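Local atomic coordinates of ABC transporter, solute-binding protein (Staphylococcus aureus, PDB entry 6LKK), a protein that binds glucose 6-phosphate in an extracellular solute-binding fold and serves as the sugar-phosphate sensor in a two-component signalling pathway. Residues Y9-I14 against I31-T36; T36-S41 against P134-T139; G57-E62 against M212-G217. All coordinates share one frame; numbering follows the deposited sequence.

In the fold
The three contacts surround one glucose 6-phosphate site, about 12 to 14 Å between centres, in a chain of the periplasmic-binding-protein clan. Contact 1 lies within the beta-alpha-beta unit of strand 2-7, helix 11-25 and strand 28-33, joining its helix to its second strand. It ends at Thr36, the residue with which contact 2 begins, where helix 36-45 meets the start of helix 138-151. Contacts 2 and 3 alternate along the chain: 57-62, between the segments of contact 2, pairs with strand 213-221 in contact 3. Contacts 1 and 3 reach the same mixed sheet. Residues far apart in sequence thereby converge on one ligand, contact 2 chiefly at its phosphate and contact 3 at its sugar hydroxyls.

Contact 1: residues Y9-I14 against I31-T36; sequences YQSNLI and IKHGST. With G6P (6-O-phosphono-alpha-D-glucopyranose), chain B.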
loop_
_atom_site.group_PDB
_atom_site.type_symbol
_atom_site.label_atom_id
_atom_site.label_comp_id
_atom_site.label_asym_id
_atom_site.label_seq_id
_atom_site.Cartn_x
_atom_site.Cartn_y
_atom_site.Cartn_z
ATOM N N TYR A 9 -3.770 3.015 5.646
ATOM C CA TYR A 9 -3.235 4.290 5.193
ATOM C C TYR A 9 -2.876 5.169 6.382
ATOM O O TYR A 9 -3.457 5.058 7.465
ATOM C CB TYR A 9 -4.240 5.042 4.319
ATOM C CG TYR A 9 -4.463 4.467 2.940
ATOM C CD1 TYR A 9 -3.414 4.339 2.043
ATOM C CD2 TYR A 9 -5.731 4.096 2.522
ATOM C CE1 TYR A 9 -3.619 3.824 0.776
ATOM C CE2 TYR A 9 -5.946 3.585 1.260
ATOM C CZ TYR A 9 -4.890 3.451 0.391
ATOM O OH TYR A 9 -5.102 2.943 -0.868
ATOM N N GLN A 10 -1.924 6.067 6.163
ATOM C CA GLN A 10 -1.634 7.104 7.138
ATOM C C GLN A 10 -2.723 8.169 7.104
ATOM O O GLN A 10 -3.354 8.415 6.074
ATOM C CB GLN A 10 -0.267 7.731 6.866
ATOM C CG GLN A 10 0.889 6.770 7.079
ATOM C CD GLN A 10 0.995 6.296 8.517
ATOM O OE1 GLN A 10 1.346 7.063 9.411
ATOM N NE2 GLN A 10 0.681 5.026 8.745
ATOM N N SER A 11 -2.940 8.803 8.257
ATOM C CA SER A 11 -4.033 9.762 8.383
ATOM C C SER A 11 -3.927 10.882 7.352
ATOM O O SER A 11 -4.944 11.335 6.812
ATOM C CB SER A 11 -4.049 10.341 9.797
ATOM O OG SER A 11 -5.190 11.156 9.997
ATOM N N ASN A 12 -2.709 11.348 7.064
ATOM C CA ASN A 12 -2.559 12.513 6.197
ATOM C C ASN A 12 -3.110 12.274 4.798
ATOM O O ASN A 12 -3.459 13.241 4.111
ATOM C CB ASN A 12 -1.088 12.925 6.102
ATOM C CG ASN A 12 -0.263 11.968 5.265
ATOM O OD1 ASN A 12 -0.196 10.774 5.552
ATOM N ND2 ASN A 12 0.363 12.491 4.215
ATOM N N LEU A 13 -3.206 11.018 4.360
ATOM C CA LEU A 13 -3.696 10.745 3.013
ATOM C C LEU A 13 -5.219 10.706 2.962
ATOM O O LEU A 13 -5.817 11.177 1.987
ATOM C CB LEU A 13 -3.123 9.421 2.495
ATOM C CG LEU A 13 -3.584 9.010 1.091
ATOM C CD1 LEU A 13 -3.061 9.976 0.044
ATOM C CD2 LEU A 13 -3.154 7.590 0.773
ATOM N N ILE A 14 -5.865 10.142 3.983
ATOM C CA ILE A 14 -7.290 9.850 3.914
ATOM C C ILE A 14 -8.136 10.707 4.853
ATOM O O ILE A 14 -9.327 10.897 4.579
ATOM C CB ILE A 14 -7.572 8.354 4.173
ATOM C CG1 ILE A 14 -7.051 7.923 5.546
ATOM C CG2 ILE A 14 -6.951 7.503 3.070
ATOM C CD1 ILE A 14 -7.533 6.545 5.969
ATOM N N ILE A 31 -11.736 6.371 11.891
ATOM C CA ILE A 31 -10.778 5.498 11.225
ATOM C C ILE A 31 -10.118 4.609 12.265
ATOM O O ILE A 31 -9.718 5.080 13.337
ATOM C CB ILE A 31 -9.705 6.288 10.452
ATOM C CG1 ILE A 31 -10.344 7.337 9.536
ATOM C CG2 ILE A 31 -8.843 5.325 9.640
ATOM C CD1 ILE A 31 -9.341 8.302 8.930
ATOM N N LYS A 32 -9.989 3.327 11.941
ATOM C CA LYS A 32 -9.196 2.389 12.727
ATOM C C LYS A 32 -7.929 2.087 11.936
ATOM O O LYS A 32 -7.989 1.459 10.873
ATOM C CB LYS A 32 -9.986 1.117 13.023
ATOM C CG LYS A 32 -9.370 0.255 14.113
ATOM C CD LYS A 32 -10.191 -1.001 14.373
ATOM C CE LYS A 32 -11.529 -0.683 15.035
ATOM N NZ LYS A 32 -11.564 -1.107 16.461
ATOM N N HIS A 33 -6.789 2.543 12.450
ATOM C CA HIS A 33 -5.502 2.411 11.783
ATOM C C HIS A 33 -4.758 1.178 12.280
ATOM O O HIS A 33 -4.954 0.722 13.409
ATOM C CB HIS A 33 -4.634 3.651 12.017
ATOM C CG HIS A 33 -5.102 4.873 11.290
ATOM N ND1 HIS A 33 -4.908 5.053 9.937
ATOM C CD2 HIS A 33 -5.736 5.985 11.729
ATOM C CE1 HIS A 33 -5.410 6.220 9.573
ATOM N NE2 HIS A 33 -5.917 6.806 10.643
ATOM N N GLY A 34 -3.893 0.648 11.422
ATOM C CA GLY A 34 -3.058 -0.481 11.782
ATOM C C GLY A 34 -2.458 -1.106 10.545
ATOM O O GLY A 34 -2.802 -0.762 9.412
ATOM N N SER A 35 -1.531 -2.032 10.779
ATOM C CA SER A 35 -0.985 -2.817 9.681
ATOM C C SER A 35 -2.106 -3.596 9.003
ATOM O O SER A 35 -3.077 -4.005 9.646
ATOM C CB SER A 35 0.093 -3.772 10.192
ATOM O OG SER A 35 1.157 -3.058 10.791
ATOM N N THR A 36 -1.971 -3.795 7.689
ATOM C CA THR A 36 -3.058 -4.376 6.902
ATOM C C THR A 36 -3.550 -5.684 7.509
ATOM O O THR A 36 -4.745 -5.854 7.771
ATOM C CB THR A 36 -2.611 -4.607 5.455
ATOM O OG1 THR A 36 -2.236 -3.363 4.844
ATOM C CG2 THR A 36 -3.738 -5.231 4.639
HETATM C C1 G6P B . 0.867 -0.739 1.230
HETATM C C2 G6P B . -0.407 -0.287 0.474
HETATM C C3 G6P B . -1.158 0.813 1.128
HETATM C C4 G6P B . -1.123 0.686 2.585
HETATM C C5 G6P B . 0.305 0.910 3.072
HETATM C C6 G6P B . 0.407 0.641 4.539
HETATM O O1 G6P B . 1.960 -0.748 0.362
HETATM O O2 G6P B . -0.065 0.127 -0.860
HETATM O O3 G6P B . -2.578 0.756 0.670
HETATM O O4 G6P B . -1.977 1.683 3.199
HETATM O O5 G6P B . 1.286 0.038 2.399
HETATM O O6 G6P B . -0.004 -0.685 4.786
HETATM P P G6P B . 0.977 -1.705 5.711
HETATM O O1P G6P B . 0.228 -3.010 5.912
HETATM O O2P G6P B . 1.273 -1.054 7.076
HETATM O O3P G6P B . 2.246 -1.962 4.985
HETATM O O HOH W 1 -6.850 9.128 11.565
#
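The imidazole of His33, on strand 28-33, meets the backbone just ahead of helix 11-25. Its ND1 donates to the carbonyl O of Tyr9 over 2.9 Å, but the angle at the hydrogen is only 121°, so the bond is weak; the oxygen lies at the ring edge and is nearly as close to CE1. The other nitrogen, NE2, is joined through a water to the hydroxyl of Ser11. That water sits in the plane of the imidazole, 2.7 Å from His33 NE2 and 3.1 Å from Ser11 OG. With the OG of Ser11 anti to the backbone N (chi1 -173°), the hydroxyl is placed to share this water with the ring.

Apolar packing continues deeper along the helix. The CD1 methyl of Ile14 meets the CD1 of Ile31 at 3.9 Å, the two branched chains crossing at a slant, and it also approaches CG2 of Ile31. This same CG2 covers one face of the His33 ring, off-centre toward its rim.

Tyr9 and Thr36 also reach the ligand. Tyr9 brings its ring obliquely to the sugar, with CD1 3.2 Å from O4 of glucose 6-phosphate, while its hydroxyl is hydrogen-bonded to Asp216. Thr36 grips a phosphate oxygen twice: its backbone N reaches O1P of glucose 6-phosphate at 2.9 Å, with an N-H...O angle of 164°, and its OG1 donates to the same atom at 2.7 Å.

The start of helix 11-25 is thus linked to strand 28-33 by a weak direct bond and a water, which together with Ile31 CG2 over one face favour this orientation of the His33 ring, whereas the phosphate receives two firm bonds from the uncharged donors of one residue.

Contact 2: residues T36-S41 against P134-T139; sequences TQVLLS and PNTTTT. With G6P (6-O-phosphono-alpha-D-glucopyranose), chain B.
Thr36, the first residue of helix 36-45, and Thr138 bring their OG1 atoms to 2.8 Å. Next, Gln37 donates its backbone N to the carbonyl O of Thr136 at 3.0 Å; the N-H...O angle is 144° and the donor stands 40° out of the carbonyl plane. The CB of Gln37 rests on that same oxygen. Beyond it the side chain bends back (chi2 -58°), which carries the amide away from Thr136, to a water shared with Thr138 OG1. This water accepts from Gln37 NE2 at 2.9 Å, while NE2 is held in addition by the carbonyl of Thr63. The next residue, Val38, lies alongside Thr136, pointing the same way, its CG2 3.9 Å from the CB of Thr136.

Across from this helix, Thr137 is the N-cap of helix 138-151, its OG1 bonded to Gly140 N. The two amides that follow point at the phosphate of glucose 6-phosphate: Thr138 N reaches its O1P at 2.8 Å and Thr139 N reaches its O3P at 3.0 Å, where Thr139 OG1 donates too. With two helix starts directed at it, the phosphate charge is probably stabilised by amide and hydroxyl dipoles from these segments.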
loop_
_atom_site.group_PDB
_atom_site.type_symbol
_atom_site.label_atom_id
_atom_site.label_comp_id
_atom_site.label_asym_id
_atom_site.label_seq_id
_atom_site.Cartn_x
_atom_site.Cartn_y
_atom_site.Cartn_z
ATOM N N THR A 36 -1.971 -3.795 7.689
ATOM C CA THR A 36 -3.058 -4.376 6.902
ATOM C C THR A 36 -3.550 -5.684 7.509
ATOM O O THR A 36 -4.745 -5.854 7.771
ATOM C CB THR A 36 -2.611 -4.607 5.455
ATOM O OG1 THR A 36 -2.236 -3.363 4.844
ATOM C CG2 THR A 36 -3.738 -5.231 4.639
ATOM N N GLN A 37 -2.637 -6.633 7.727
ATOM C CA GLN A 37 -3.058 -7.951 8.187
ATOM C C GLN A 37 -3.487 -7.933 9.647
ATOM O O GLN A 37 -4.316 -8.755 10.054
ATOM C CB GLN A 37 -1.938 -8.963 7.965
ATOM C CG GLN A 37 -1.664 -9.257 6.499
ATOM C CD GLN A 37 -2.888 -9.783 5.778
ATOM O OE1 GLN A 37 -3.602 -10.644 6.293
ATOM N NE2 GLN A 37 -3.146 -9.256 4.588
ATOM N N VAL A 38 -2.941 -7.019 10.449
ATOM C CA VAL A 38 -3.406 -6.876 11.825
ATOM C C VAL A 38 -4.849 -6.392 11.843
ATOM O O VAL A 38 -5.686 -6.907 12.594
ATOM C CB VAL A 38 -2.480 -5.928 12.609
ATOM C CG1 VAL A 38 -3.002 -5.715 14.025
ATOM C CG2 VAL A 38 -1.065 -6.482 12.643
ATOM N N LEU A 39 -5.163 -5.392 11.017
ATOM C CA LEU A 39 -6.543 -4.934 10.893
ATOM C C LEU A 39 -7.459 -6.078 10.477
ATOM O O LEU A 39 -8.533 -6.272 11.056
ATOM C CB LEU A 39 -6.622 -3.787 9.883
ATOM C CG LEU A 39 -6.036 -2.442 10.320
ATOM C CD1 LEU A 39 -5.947 -1.500 9.130
ATOM C CD2 LEU A 39 -6.869 -1.816 11.426
ATOM N N LEU A 40 -7.045 -6.853 9.472
ATOM C CA LEU A 40 -7.877 -7.949 8.993
ATOM C C LEU A 40 -8.031 -9.032 10.053
ATOM O O LEU A 40 -9.106 -9.626 10.191
ATOM C CB LEU A 40 -7.286 -8.531 7.709
ATOM C CG LEU A 40 -7.398 -7.633 6.475
ATOM C CD1 LEU A 40 -6.494 -8.128 5.354
ATOM C CD2 LEU A 40 -8.843 -7.564 5.999
ATOM N N SER A 41 -6.970 -9.297 10.818
ATOM C CA SER A 41 -7.047 -10.324 11.853
ATOM C C SER A 41 -7.929 -9.879 13.011
ATOM O O SER A 41 -8.755 -10.658 13.503
ATOM C CB SER A 41 -5.645 -10.671 12.349
ATOM O OG SER A 41 -4.900 -11.334 11.343
ATOM N N PRO A 134 6.805 -8.892 6.879
ATOM C CA PRO A 134 5.974 -9.377 5.765
ATOM C C PRO A 134 4.773 -10.191 6.210
ATOM O O PRO A 134 3.859 -10.404 5.406
ATOM C CB PRO A 134 6.947 -10.227 4.938
ATOM C CG PRO A 134 7.994 -10.654 5.900
ATOM C CD PRO A 134 8.125 -9.548 6.910
ATOM N N ASN A 135 4.743 -10.649 7.461
ATOM C CA ASN A 135 3.616 -11.434 7.945
ATOM C C ASN A 135 2.429 -10.573 8.346
ATOM O O ASN A 135 1.306 -11.086 8.408
ATOM C CB ASN A 135 4.049 -12.288 9.141
ATOM C CG ASN A 135 5.169 -13.249 8.797
ATOM O OD1 ASN A 135 4.951 -14.262 8.135
ATOM N ND2 ASN A 135 6.378 -12.937 9.250
ATOM N N THR A 136 2.645 -9.283 8.614
ATOM C CA THR A 136 1.591 -8.416 9.114
ATOM C C THR A 136 1.301 -7.209 8.235
ATOM O O THR A 136 0.263 -6.566 8.436
ATOM C CB THR A 136 1.935 -7.909 10.523
ATOM O OG1 THR A 136 3.204 -7.245 10.501
ATOM C CG2 THR A 136 1.973 -9.062 11.514
ATOM N N THR A 137 2.166 -6.876 7.279
ATOM C CA THR A 137 2.036 -5.646 6.510
ATOM C C THR A 137 1.906 -5.948 5.024
ATOM O O THR A 137 2.450 -6.936 4.521
ATOM C CB THR A 137 3.244 -4.716 6.725
ATOM O OG1 THR A 137 4.424 -5.314 6.175
ATOM C CG2 THR A 137 3.459 -4.428 8.205
ATOM N N THR A 138 1.175 -5.078 4.322
ATOM C CA THR A 138 1.165 -5.138 2.865
ATOM C C THR A 138 2.544 -4.830 2.303
ATOM O O THR A 138 3.022 -5.513 1.390
ATOM C CB THR A 138 0.139 -4.152 2.299
ATOM O OG1 THR A 138 -1.186 -4.611 2.576
ATOM C CG2 THR A 138 0.299 -3.989 0.781
ATOM N N THR A 139 3.198 -3.800 2.840
ATOM C CA THR A 139 4.427 -3.300 2.234
ATOM C C THR A 139 5.548 -4.326 2.330
ATOM O O THR A 139 6.227 -4.606 1.337
ATOM C CB THR A 139 4.830 -1.985 2.900
ATOM O OG1 THR A 139 3.754 -1.048 2.776
ATOM C CG2 THR A 139 6.069 -1.403 2.240
HETATM C C1 G6P B . 0.867 -0.739 1.230
HETATM C C2 G6P B . -0.407 -0.287 0.474
HETATM C C3 G6P B . -1.158 0.813 1.128
HETATM C C4 G6P B . -1.123 0.686 2.585
HETATM C C5 G6P B . 0.305 0.910 3.072
HETATM C C6 G6P B . 0.407 0.641 4.539
HETATM O O1 G6P B . 1.960 -0.748 0.362
HETATM O O2 G6P B . -0.065 0.127 -0.860
HETATM O O3 G6P B . -2.578 0.756 0.670
HETATM O O4 G6P B . -1.977 1.683 3.199
HETATM O O5 G6P B . 1.286 0.038 2.399
HETATM O O6 G6P B . -0.004 -0.685 4.786
HETATM P P G6P B . 0.977 -1.705 5.711
HETATM O O1P G6P B . 0.228 -3.010 5.912
HETATM O O2P G6P B . 1.273 -1.054 7.076
HETATM O O3P G6P B . 2.246 -1.962 4.985
HETATM O O HOH W 2 -1.752 -7.352 2.980
#

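Contact 3: residues G57-E62 against M212-G217; sequences GGVLSE and MLNVDG. With G6P (6-O-phosphono-alpha-D-glucopyranose), chain B.
Just past strand 54-56 of the periplasmic-binding-protein fold, Gly57 and Gly58 make two backbone bonds to Gly217 of strand 213-221, which runs antiparallel to 54-56: Gly57 N donates to Gly217 O at 2.9 Å, and Gly217 N donates to Gly58 O at 3.1 Å. The packing here is tight. The CA of Asp216 makes a CH...O contact with Gly58 O, and the CD1 of Leu60 comes within 3.5 Å of Gly217 O. Val59, at the centre of an inverse gamma turn, sets its CG1 against the CB of Asn214 at 3.6 Å; with CG1 anti to the carbonyl carbon (chi1 -69°), that methyl is the one that touches.

Toward Ser61 the segments part and water fills in. Two waters both donate to the carbonyl O of Val215; one accepts from Ser61 N, and the other lies 2.7 Å from Ser61 OG.

The side chains of Asn214 and Asp216 and the amide of Gly58 bond the sugar. Asn214 ND2 donates to O2, its OD1 being held by Gln142, and O2 in turn donates to Asp216 OD1. O3 of glucose 6-phosphate accepts from Gly58 N at 2.9 Å and donates at 2.7 Å to Asp216 OD2, the oxygen that also bonds Tyr9 OH.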
loop_
_atom_site.group_PDB
_atom_site.type_symbol
_atom_site.label_atom_id
_atom_site.label_comp_id
_atom_site.label_asym_id
_atom_site.label_seq_id
_atom_site.Cartn_x
_atom_site.Cartn_y
_atom_site.Cartn_z
ATOM N N GLY A 57 -7.600 0.419 1.572
ATOM C CA GLY A 57 -6.159 0.318 1.608
ATOM C C GLY A 57 -5.694 -1.124 1.708
ATOM O O GLY A 57 -6.434 -2.029 2.105
ATOM N N GLY A 58 -4.440 -1.337 1.338
ATOM C CA GLY A 58 -3.901 -2.672 1.237
ATOM C C GLY A 58 -4.306 -3.348 -0.062
ATOM O O GLY A 58 -5.237 -2.940 -0.755
ATOM N N VAL A 59 -3.575 -4.409 -0.394
ATOM C CA VAL A 59 -3.837 -5.172 -1.608
ATOM C C VAL A 59 -4.925 -6.191 -1.295
ATOM O O VAL A 59 -4.684 -7.403 -1.274
ATOM C CB VAL A 59 -2.552 -5.832 -2.147
ATOM C CG1 VAL A 59 -1.612 -4.763 -2.679
ATOM C CG2 VAL A 59 -1.848 -6.659 -1.073
ATOM N N LEU A 60 -6.140 -5.691 -1.064
ATOM C CA LEU A 60 -7.215 -6.527 -0.547
ATOM C C LEU A 60 -7.604 -7.632 -1.516
ATOM O O LEU A 60 -7.971 -8.729 -1.083
ATOM C CB LEU A 60 -8.431 -5.660 -0.222
ATOM C CG LEU A 60 -8.223 -4.564 0.822
ATOM C CD1 LEU A 60 -9.526 -3.828 1.071
ATOM C CD2 LEU A 60 -7.677 -5.134 2.120
ATOM N N SER A 61 -7.546 -7.373 -2.823
ATOM C CA SER A 61 -7.956 -8.388 -3.786
ATOM C C SER A 61 -7.132 -9.662 -3.662
ATOM O O SER A 61 -7.572 -10.717 -4.134
ATOM C CB SER A 61 -7.844 -7.841 -5.208
ATOM O OG SER A 61 -6.493 -7.561 -5.537
ATOM N N GLU A 62 -5.960 -9.594 -3.028
ATOM C CA GLU A 62 -5.038 -10.717 -2.988
ATOM C C GLU A 62 -4.677 -11.200 -1.589
ATOM O O GLU A 62 -4.056 -12.262 -1.473
ATOM C CB GLU A 62 -3.742 -10.351 -3.731
ATOM C CG GLU A 62 -3.956 -10.066 -5.210
ATOM C CD GLU A 62 -2.702 -9.572 -5.908
ATOM O OE1 GLU A 62 -1.662 -9.416 -5.232
ATOM O OE2 GLU A 62 -2.759 -9.341 -7.135
ATOM N N MET A 212 7.253 -3.521 -7.573
ATOM C CA MET A 212 5.913 -4.036 -7.324
ATOM C C MET A 212 4.905 -2.892 -7.326
ATOM O O MET A 212 5.113 -1.868 -6.667
ATOM C CB MET A 212 5.875 -4.773 -5.985
ATOM C CG MET A 212 4.529 -5.385 -5.629
ATOM S SD MET A 212 3.967 -6.603 -6.829
ATOM C CE MET A 212 5.291 -7.795 -6.702
ATOM N N LEU A 213 3.806 -3.065 -8.063
ATOM C CA LEU A 213 2.717 -2.092 -8.083
ATOM C C LEU A 213 1.547 -2.660 -7.290
ATOM O O LEU A 213 0.920 -3.639 -7.707
ATOM C CB LEU A 213 2.289 -1.760 -9.511
ATOM C CG LEU A 213 1.211 -0.678 -9.635
ATOM C CD1 LEU A 213 1.733 0.671 -9.167
ATOM C CD2 LEU A 213 0.699 -0.584 -11.061
ATOM N N ASN A 214 1.255 -2.042 -6.151
ATOM C CA ASN A 214 0.102 -2.438 -5.357
ATOM C C ASN A 214 -1.165 -1.852 -5.962
ATOM O O ASN A 214 -1.230 -0.653 -6.250
ATOM C CB ASN A 214 0.240 -1.957 -3.913
ATOM C CG ASN A 214 1.456 -2.517 -3.218
ATOM O OD1 ASN A 214 2.085 -3.459 -3.698
ATOM N ND2 ASN A 214 1.791 -1.943 -2.067
ATOM N N VAL A 215 -2.176 -2.691 -6.141
ATOM C CA VAL A 215 -3.518 -2.232 -6.468
ATOM C C VAL A 215 -4.282 -2.205 -5.150
ATOM O O VAL A 215 -4.750 -3.240 -4.665
ATOM C CB VAL A 215 -4.194 -3.123 -7.512
ATOM C CG1 VAL A 215 -5.542 -2.537 -7.914
ATOM C CG2 VAL A 215 -3.299 -3.283 -8.737
ATOM N N ASP A 216 -4.378 -1.021 -4.549
ATOM C CA ASP A 216 -5.114 -0.863 -3.303
ATOM C C ASP A 216 -6.611 -1.001 -3.560
ATOM O O ASP A 216 -7.116 -0.620 -4.617
ATOM C CB ASP A 216 -4.812 0.497 -2.672
ATOM C CG ASP A 216 -3.364 0.636 -2.231
ATOM O OD1 ASP A 216 -2.594 -0.344 -2.341
ATOM O OD2 ASP A 216 -2.996 1.736 -1.766
ATOM N N GLY A 217 -7.328 -1.556 -2.576
ATOM C CA GLY A 217 -8.727 -1.883 -2.750
ATOM C C GLY A 217 -9.600 -1.332 -1.639
ATOM O O GLY A 217 -9.119 -0.826 -0.617
HETATM C C1 G6P B . 0.867 -0.739 1.230
HETATM C C2 G6P B . -0.407 -0.287 0.474
HETATM C C3 G6P B . -1.158 0.813 1.128
HETATM C C4 G6P B . -1.123 0.686 2.585
HETATM C C5 G6P B . 0.305 0.910 3.072
HETATM C C6 G6P B . 0.407 0.641 4.539
HETATM O O1 G6P B . 1.960 -0.748 0.362
HETATM O O2 G6P B . -0.065 0.127 -0.860
HETATM O O3 G6P B . -2.578 0.756 0.670
HETATM O O4 G6P B . -1.977 1.683 3.199
HETATM O O5 G6P B . 1.286 0.038 2.399
HETATM O O6 G6P B . -0.004 -0.685 4.786
HETATM P P G6P B . 0.977 -1.705 5.711
HETATM O O1P G6P B . 0.228 -3.010 5.912
HETATM O O2P G6P B . 1.273 -1.054 7.076
HETATM O O3P G6P B . 2.246 -1.962 4.985
HETATM O O HOH W 3 -7.093 -4.599 -4.009
HETATM O O HOH W 4 -4.361 -6.049 -4.752
#